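Ferredoxin-NADP reductase (Neisseria gonorrhoeae MIA_2011_03-10, PDB 5TR9) binds FAD and, as a ferredoxin-NADP reductase, probably passes electrons between NADP(H) and ferredoxin or a similar one-electron carrier. Local coordinates at residues 17-22 / 99-104. Residues are numbered along the deposited sequence; the frame is centred on the assembly and turned at random.
Sequences FTEEKI and GDTILL
Thr18 and Leu104 exchange two backbone hydrogen bonds, and Glu20 and Ile102 two more, joining 17-22 and 99-104 as antiparallel neighbours in the six-stranded sheet of the FAD-binding domain. Glu20 N reaches Ile102 O at 2.7 Å. The ladder runs on past the strand 101-104: Ile22 N binds Asp100 O, and Gly99 N binds Ile22 O at 2.9 Å, glycine suiting the positive phi (97°) of this turn.

Apolar contacts fall on both faces. On the face that carries Thr18, Glu20 and Ile102, the side chains of Ile22 and Ile102 cross at about a right angle, Ile22 CD1 3.7 Å from Ile102 CG2; both are buried, and beta-branched residues are at home in a strand. On the other face, Leu103 CD1 sits over the Phe17 ring, 4.0 Å from CE1, while Leu103 CD2 packs alongside Glu19 CG. Glu19 OE2 hydrogen-bonds Tyr56 OH, so the side chain spans strand 101-105 to reach strand 50-57.

Polar side chains work along the strand. Bent at chi2 (-55°), Glu20 lays its CG against Leu104 CB and offers the anti lone pair of OE2 to Thr18 OG1 at 2.6 Å; its OE1 goes to Ser38 on strand 32-38. One water links Thr18 OG1 to Leu104 O. Another joins Glu20 O, Lys21 NZ and Thr101 OG1, Lys21 having folded back so that its CD lies 3.3 Å from Gly99 O.

With both carboxylate oxygens of buried Glu20 bonded to hydroxyls, its charge, if present, is probably stabilised by them; strands 17-27 and 32-38 supply these, while its CG rests on strand 101-105.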
ATOM      1  N   PHE A  17      10.494  -5.778  21.132  1.00 21.38           N
ATOM      2  CA  PHE A  17      10.013  -6.653  20.075  1.00 17.64           C
ATOM      3  C   PHE A  17       9.660  -8.010  20.670  1.00 20.78           C
ATOM      4  O   PHE A  17      10.011  -8.320  21.808  1.00 21.97           O
ATOM      5  CB  PHE A  17      11.068  -6.825  18.978  1.00 17.50           C
ATOM      6  CG  PHE A  17      12.370  -7.410  19.473  1.00 20.53           C
ATOM      7  CD1 PHE A  17      12.551  -8.781  19.538  1.00 19.07           C
ATOM      8  CD2 PHE A  17      13.406  -6.585  19.875  1.00 21.01           C
ATOM      9  CE1 PHE A  17      13.749  -9.324  19.986  1.00 22.98           C
ATOM     10  CE2 PHE A  17      14.601  -7.118  20.323  1.00 23.24           C
ATOM     11  CZ  PHE A  17      14.774  -8.489  20.374  1.00 23.32           C
ATOM     12  N   THR A  18       8.977  -8.829  19.873  1.00 19.68           N
ATOM     13  CA  THR A  18       8.740 -10.227  20.201  1.00 16.75           C
ATOM     14  C   THR A  18       9.315 -11.124  19.109  1.00 16.02           C
ATOM     15  O   THR A  18       9.513 -10.705  17.960  1.00 19.20           O
ATOM     16  CB  THR A  18       7.248 -10.533  20.371  1.00 18.27           C
ATOM     17  OG1 THR A  18       6.560 -10.275  19.136  1.00 21.20           O
ATOM     18  CG2 THR A  18       6.654  -9.677  21.475  1.00 22.81           C
ATOM     19  N   GLU A  19       9.601 -12.364  19.496  1.00 19.53           N
ATOM     20  CA  GLU A  19      10.043 -13.392  18.563  1.00 17.03           C
ATOM     21  C   GLU A  19       8.807 -14.081  17.995  1.00 18.85           C
ATOM     22  O   GLU A  19       8.030 -14.691  18.743  1.00 21.81           O
ATOM     23  CB  GLU A  19      10.956 -14.400  19.257  1.00 18.90           C
ATOM     24  CG  GLU A  19      12.274 -13.817  19.756  1.00 21.37           C
ATOM     25  CD  GLU A  19      13.204 -14.872  20.341  1.00 29.97           C
ATOM     26  OE1 GLU A  19      12.785 -16.039  20.489  1.00 34.87           O
ATOM     27  OE2 GLU A  19      14.361 -14.533  20.653  1.00 30.68           O
ATOM     28  N   GLU A  20       8.617 -13.966  16.690  1.00 16.85           N
ATOM     29  CA  GLU A  20       7.517 -14.610  15.993  1.00 15.82           C
ATOM     30  C   GLU A  20       8.064 -15.674  15.042  1.00 17.64           C
ATOM     31  O   GLU A  20       9.273 -15.909  14.960  1.00 18.99           O
ATOM     32  CB  GLU A  20       6.678 -13.563  15.257  1.00 15.68           C
ATOM     33  CG  GLU A  20       6.103 -12.485  16.186  1.00 18.52           C
ATOM     34  CD  GLU A  20       5.283 -13.060  17.332  1.00 21.54           C
ATOM     35  OE1 GLU A  20       4.583 -14.077  17.126  1.00 18.89           O
ATOM     36  OE2 GLU A  20       5.341 -12.494  18.450  1.00 21.97           O
ATOM     37  N   LYS A  21       7.158 -16.339  14.326  1.00 17.26           N
ATOM     38  CA  LYS A  21       7.526 -17.407  13.402  1.00 16.40           C
ATOM     39  C   LYS A  21       7.037 -17.079  11.999  1.00 14.64           C
ATOM     40  O   LYS A  21       5.923 -16.573  11.826  1.00 15.77           O
ATOM     41  CB  LYS A  21       6.914 -18.749  13.832  1.00 16.37           C
ATOM     42  CG  LYS A  21       7.387 -19.273  15.180  1.00 25.26           C
ATOM     43  CD  LYS A  21       8.679 -20.031  15.038  1.00 34.81           C
ATOM     44  CE  LYS A  21       8.959 -20.877  16.279  1.00 41.21           C
ATOM     45  NZ  LYS A  21       9.069 -20.036  17.505  1.00 47.54           N
ATOM     46  N   ILE A  22       7.867 -17.384  10.998  1.00 12.65           N
ATOM     47  CA  ILE A  22       7.394 -17.388   9.615  1.00 13.82           C
ATOM     48  C   ILE A  22       6.397 -18.524   9.453  1.00 13.33           C
ATOM     49  O   ILE A  22       6.696 -19.677   9.780  1.00 15.28           O
ATOM     50  CB  ILE A  22       8.563 -17.556   8.630  1.00 15.07           C
ATOM     51  CG1 ILE A  22       9.593 -16.430   8.763  1.00 17.73           C
ATOM     52  CG2 ILE A  22       8.037 -17.689   7.187  1.00 18.17           C
ATOM     53  CD1 ILE A  22       9.050 -15.062   8.447  1.00 23.19           C
ATOM     54  N   GLY A  99       8.663 -21.734  10.085  1.00 15.72           N
ATOM     55  CA  GLY A  99       9.259 -22.133  11.341  1.00 15.77           C
ATOM     56  C   GLY A  99      10.461 -21.302  11.742  1.00 16.72           C
ATOM     57  O   GLY A  99      10.885 -21.371  12.906  1.00 19.60           O
ATOM     58  N   ASP A 100      11.022 -20.535  10.810  1.00 15.85           N
ATOM     59  CA  ASP A 100      12.114 -19.625  11.126  1.00 16.53           C
ATOM     60  C   ASP A 100      11.626 -18.486  12.020  1.00 16.39           C
ATOM     61  O   ASP A 100      10.462 -18.062  11.957  1.00 17.33           O
ATOM     62  CB  ASP A 100      12.713 -19.034   9.848  1.00 15.10           C
ATOM     63  CG  ASP A 100      13.520 -20.041   9.034  1.00 19.68           C
ATOM     64  OD1 ASP A 100      13.798 -21.162   9.525  1.00 19.45           O
ATOM     65  OD2 ASP A 100      13.890 -19.689   7.887  1.00 20.86           O
ATOM     66  N   THR A 101      12.539 -17.981  12.849  1.00 17.79           N
ATOM     67  CA  THR A 101      12.242 -16.872  13.746  1.00 17.61           C
ATOM     68  C   THR A 101      12.352 -15.547  13.005  1.00 17.79           C
ATOM     69  O   THR A 101      13.329 -15.303  12.289  1.00 19.24           O
ATOM     70  CB  THR A 101      13.206 -16.874  14.934  1.00 18.83           C
ATOM     71  OG1 THR A 101      12.950 -18.013  15.764  1.00 21.85           O
ATOM     72  CG2 THR A 101      13.048 -15.602  15.764  1.00 20.13           C
ATOM     73  N   ILE A 102      11.353 -14.687  13.194  1.00 14.68           N
ATOM     74  CA  ILE A 102      11.391 -13.312  12.722  1.00 13.38           C
ATOM     75  C   ILE A 102      10.952 -12.436  13.886  1.00 15.90           C
ATOM     76  O   ILE A 102      10.139 -12.848  14.720  1.00 17.53           O
ATOM     77  CB  ILE A 102      10.508 -13.113  11.463  1.00 14.58           C
ATOM     78  CG1 ILE A 102      10.705 -11.713  10.858  1.00 15.02           C
ATOM     79  CG2 ILE A 102       9.018 -13.360  11.775  1.00 16.05           C
ATOM     80  CD1 ILE A 102      10.164 -11.588   9.428  1.00 13.43           C
ATOM     81  N   LEU A 103      11.536 -11.243  13.973  1.00 14.40           N
ATOM     82  CA  LEU A 103      11.297 -10.338  15.092  1.00 15.90           C
ATOM     83  C   LEU A 103      10.269  -9.290  14.689  1.00 14.28           C
ATOM     84  O   LEU A 103      10.329  -8.751  13.581  1.00 13.94           O
ATOM     85  CB  LEU A 103      12.593  -9.651  15.524  1.00 16.59           C
ATOM     86  CG  LEU A 103      13.801 -10.568  15.735  1.00 15.54           C
ATOM     87  CD1 LEU A 103      14.968  -9.750  16.246  1.00 20.27           C
ATOM     88  CD2 LEU A 103      13.452 -11.680  16.697  1.00 18.54           C
ATOM     89  N   LEU A 104       9.328  -9.008  15.595  1.00 16.07           N
ATOM     90  CA  LEU A 104       8.244  -8.058  15.350  1.00 13.48           C
ATOM     91  C   LEU A 104       8.311  -6.953  16.396  1.00 12.95           C
ATOM     92  O   LEU A 104       8.062  -7.201  17.579  1.00 16.62           O
ATOM     93  CB  LEU A 104       6.888  -8.764  15.392  1.00 13.99           C
ATOM     94  CG  LEU A 104       5.637  -7.890  15.263  1.00 13.06           C
ATOM     95  CD1 LEU A 104       5.575  -7.216  13.900  1.00 15.28           C
ATOM     96  CD2 LEU A 104       4.408  -8.745  15.516  1.00 16.72           C
TER
HETATM   97  O   HOH W   1       5.466  -7.746  18.874  1.00 21.10           O
HETATM   98  O   HOH W   2      10.356 -17.497  17.259  1.00 30.55           O